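Local structure of glyoxalase family protein (Listeria monocytogenes, 2P7M) at residues E29-S34 with F46-G51. The protein probably catalyses the manganese-dependent hydration of the antibiotic fosfomycin, as a member of the fosfomycin resistance protein family. Numbering follows the deposited sequence.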
ATOM      1  N   GLU A  29       1.814   2.050  17.319  1.00 31.79           N
ATOM      2  CA  GLU A  29       1.528   1.347  18.559  1.00 40.43           C
ATOM      3  C   GLU A  29       1.619  -0.144  18.316  1.00 37.73           C
ATOM      4  O   GLU A  29       0.800  -0.717  17.598  1.00 36.92           O
ATOM      5  CB  GLU A  29       0.127   1.691  19.073  1.00 47.06           C
ATOM      6  CG  GLU A  29      -0.323   0.833  20.255  1.00 54.46           C
ATOM      7  CD  GLU A  29      -1.747   1.136  20.697  1.00 62.34           C
ATOM      8  OE1 GLU A  29      -2.669   1.032  19.859  1.00 64.42           O
ATOM      9  OE2 GLU A  29      -1.948   1.472  21.884  1.00 62.55           O
ATOM     10  N   GLU A  30       2.632  -0.766  18.904  1.00 41.14           N
ATOM     11  CA  GLU A  30       2.830  -2.198  18.770  1.00 40.89           C
ATOM     12  C   GLU A  30       1.676  -2.871  19.510  1.00 47.20           C
ATOM     13  O   GLU A  30       1.350  -2.497  20.636  1.00 47.75           O
ATOM     14  CB  GLU A  30       4.178  -2.581  19.385  1.00 41.90           C
ATOM     15  CG  GLU A  30       4.520  -4.059  19.339  1.00 48.03           C
ATOM     16  CD  GLU A  30       5.978  -4.319  19.686  1.00 45.68           C
ATOM     17  OE1 GLU A  30       6.302  -5.438  20.131  1.00 51.19           O
ATOM     18  OE2 GLU A  30       6.804  -3.401  19.500  1.00 45.23           O
ATOM     19  N   ILE A  31       1.043  -3.845  18.865  1.00 47.87           N
ATOM     20  CA  ILE A  31      -0.084  -4.549  19.470  1.00 54.34           C
ATOM     21  C   ILE A  31       0.163  -6.050  19.482  1.00 54.35           C
ATOM     22  O   ILE A  31      -0.625  -6.821  20.024  1.00 60.98           O
ATOM     23  CB  ILE A  31      -1.399  -4.247  18.707  1.00 57.50           C
ATOM     24  CG1 ILE A  31      -1.662  -2.739  18.713  1.00 59.68           C
ATOM     25  CG2 ILE A  31      -2.570  -4.973  19.360  1.00 60.34           C
ATOM     26  CD1 ILE A  31      -2.944  -2.324  18.024  1.00 63.09           C
ATOM     27  N   TYR A  32       1.273  -6.461  18.889  1.00 51.74           N
ATOM     28  CA  TYR A  32       1.617  -7.869  18.845  1.00 57.18           C
ATOM     29  C   TYR A  32       3.094  -8.054  18.543  1.00 55.26           C
ATOM     30  O   TYR A  32       3.691  -7.270  17.805  1.00 56.14           O
ATOM     31  CB  TYR A  32       0.792  -8.591  17.777  1.00 62.05           C
ATOM     32  CG  TYR A  32       1.211 -10.029  17.581  1.00 67.96           C
ATOM     33  CD1 TYR A  32       0.784 -11.026  18.458  1.00 69.97           C
ATOM     34  CD2 TYR A  32       2.077 -10.387  16.545  1.00 68.42           C
ATOM     35  CE1 TYR A  32       1.210 -12.346  18.311  1.00 74.68           C
ATOM     36  CE2 TYR A  32       2.513 -11.701  16.389  1.00 71.14           C
ATOM     37  CZ  TYR A  32       2.076 -12.675  17.276  1.00 74.92           C
ATOM     38  OH  TYR A  32       2.506 -13.975  17.131  1.00 78.95           O
ATOM     39  N   SER A  33       3.677  -9.097  19.120  1.00 56.38           N
ATOM     40  CA  SER A  33       5.079  -9.412  18.903  1.00 56.76           C
ATOM     41  C   SER A  33       5.270 -10.918  19.016  1.00 59.33           C
ATOM     42  O   SER A  33       4.816 -11.541  19.975  1.00 58.20           O
ATOM     43  CB  SER A  33       5.960  -8.701  19.931  1.00 56.22           C
ATOM     44  OG  SER A  33       7.330  -8.929  19.649  1.00 57.73           O
ATOM     45  N   SER A  34       5.937 -11.501  18.028  1.00 59.58           N
ATOM     46  CA  SER A  34       6.179 -12.935  18.029  1.00 62.64           C
ATOM     47  C   SER A  34       7.114 -13.298  19.180  1.00 65.36           C
ATOM     48  O   SER A  34       7.615 -12.366  19.845  1.00 68.04           O
ATOM     49  CB  SER A  34       6.803 -13.362  16.700  1.00 57.68           C
ATOM     50  OG  SER A  34       8.047 -12.717  16.494  1.00 53.05           O
ATOM     51  N   PHE A  46       3.191  -6.572  14.883  1.00 40.82           N
ATOM     52  CA  PHE A  46       2.045  -5.904  14.277  1.00 45.09           C
ATOM     53  C   PHE A  46       1.862  -4.551  14.955  1.00 43.47           C
ATOM     54  O   PHE A  46       1.815  -4.472  16.180  1.00 41.95           O
ATOM     55  CB  PHE A  46       0.772  -6.730  14.483  1.00 46.98           C
ATOM     56  CG  PHE A  46       0.847  -8.128  13.931  1.00 57.24           C
ATOM     57  CD1 PHE A  46      -0.158  -9.045  14.213  1.00 60.67           C
ATOM     58  CD2 PHE A  46       1.908  -8.528  13.125  1.00 57.53           C
ATOM     59  CE1 PHE A  46      -0.107 -10.340  13.703  1.00 61.30           C
ATOM     60  CE2 PHE A  46       1.966  -9.822  12.612  1.00 61.20           C
ATOM     61  CZ  PHE A  46       0.958 -10.727  12.901  1.00 56.20           C
ATOM     62  N   PHE A  47       1.755  -3.488  14.165  1.00 39.15           N
ATOM     63  CA  PHE A  47       1.567  -2.158  14.731  1.00 42.68           C
ATOM     64  C   PHE A  47       0.282  -1.538  14.223  1.00 41.20           C
ATOM     65  O   PHE A  47      -0.206  -1.889  13.154  1.00 44.39           O
ATOM     66  CB  PHE A  47       2.720  -1.225  14.357  1.00 39.14           C
ATOM     67  CG  PHE A  47       4.067  -1.730  14.764  1.00 39.05           C
ATOM     68  CD1 PHE A  47       4.726  -2.688  14.001  1.00 28.73           C
ATOM     69  CD2 PHE A  47       4.681  -1.247  15.912  1.00 38.06           C
ATOM     70  CE1 PHE A  47       5.980  -3.158  14.373  1.00 40.55           C
ATOM     71  CE2 PHE A  47       5.937  -1.711  16.294  1.00 38.32           C
ATOM     72  CZ  PHE A  47       6.589  -2.668  15.524  1.00 30.95           C
ATOM     73  N   LEU A  48      -0.255  -0.612  15.002  1.00 41.08           N
ATOM     74  CA  LEU A  48      -1.458   0.100  14.624  1.00 34.74           C
ATOM     75  C   LEU A  48      -0.998   1.522  14.292  1.00 38.36           C
ATOM     76  O   LEU A  48      -0.483   2.229  15.155  1.00 42.07           O
ATOM     77  CB  LEU A  48      -2.438   0.126  15.791  1.00 41.35           C
ATOM     78  CG  LEU A  48      -3.878   0.516  15.475  1.00 48.62           C
ATOM     79  CD1 LEU A  48      -4.488  -0.528  14.544  1.00 40.59           C
ATOM     80  CD2 LEU A  48      -4.678   0.621  16.771  1.00 49.53           C
ATOM     81  N   ILE A  49      -1.149   1.926  13.036  1.00 36.79           N
ATOM     82  CA  ILE A  49      -0.745   3.263  12.614  1.00 37.74           C
ATOM     83  C   ILE A  49      -1.936   3.967  11.992  1.00 41.61           C
ATOM     84  O   ILE A  49      -2.345   3.639  10.881  1.00 43.22           O
ATOM     85  CB  ILE A  49       0.384   3.220  11.562  1.00 39.94           C
ATOM     86  CG1 ILE A  49       1.640   2.583  12.150  1.00 40.67           C
ATOM     87  CG2 ILE A  49       0.685   4.622  11.072  1.00 42.44           C
ATOM     88  CD1 ILE A  49       2.792   2.500  11.165  1.00 41.18           C
ATOM     89  N   ALA A  50      -2.498   4.927  12.719  1.00 45.90           N
ATOM     90  CA  ALA A  50      -3.652   5.679  12.237  1.00 43.74           C
ATOM     91  C   ALA A  50      -4.772   4.755  11.780  1.00 41.11           C
ATOM     92  O   ALA A  50      -5.304   4.900  10.677  1.00 41.33           O
ATOM     93  CB  ALA A  50      -3.234   6.608  11.094  1.00 48.22           C
ATOM     94  N   GLY A  51      -5.119   3.797  12.632  1.00 35.93           N
ATOM     95  CA  GLY A  51      -6.189   2.872  12.312  1.00 42.53           C
ATOM     96  C   GLY A  51      -5.826   1.747  11.362  1.00 43.24           C
ATOM     97  O   GLY A  51      -6.625   0.840  11.148  1.00 44.60           O
TER
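Tyr32 and Phe46 run next to each other from the same face of the sheet, their ring planes 35° apart and their centroids separated by 4.5 Å. Along Tyr32, CB rests against CB and CD1 of Phe46, and CG stays near that same CD1. Further out, CD2 sits over the centre of the phenyl face and comes to 3.5 Å from Phe46 CD1, while CE2 reaches CZ, so the CD2-CE2 side of Tyr32 overlies the phenyl ring at an oblique tilt. With chi1 at 174°, CG of Tyr32 stands opposite its backbone N, which carries the ring alongside Phe46, itself close to Glu44, the probable proton acceptor. The strands form a beta hairpin at the edge of the four-stranded sheet of this glyoxalase-superfamily fold, interrupted by a classic bulge that sets two residues, Ile31 and Tyr32, against the single Phe46. The carbonyl O of Phe46 takes a nearly straight bond from Ile31 N (2.9 Å) and a weak one from Tyr32 N (3.4 Å); Phe46 N returns a bond to Tyr32 O. Beyond the bulge, Glu29 and Leu48 pair through both backbone N-H groups, Leu48 N lying 2.8 Å from Glu29 O. The end of the Ile31 side chain reaches the side of the sheet that carries Tyr32 and Leu48, where CD1 presses on CB of Leu48 at 3.4 Å, a tight fit. Leu128 of the second subunit packs on Ile31 and Tyr32. On the other face, Glu30 CB lies 3.7 Å from CE2 of Phe47, whose ring also meets Thr19 and Leu22 of helix 15-25.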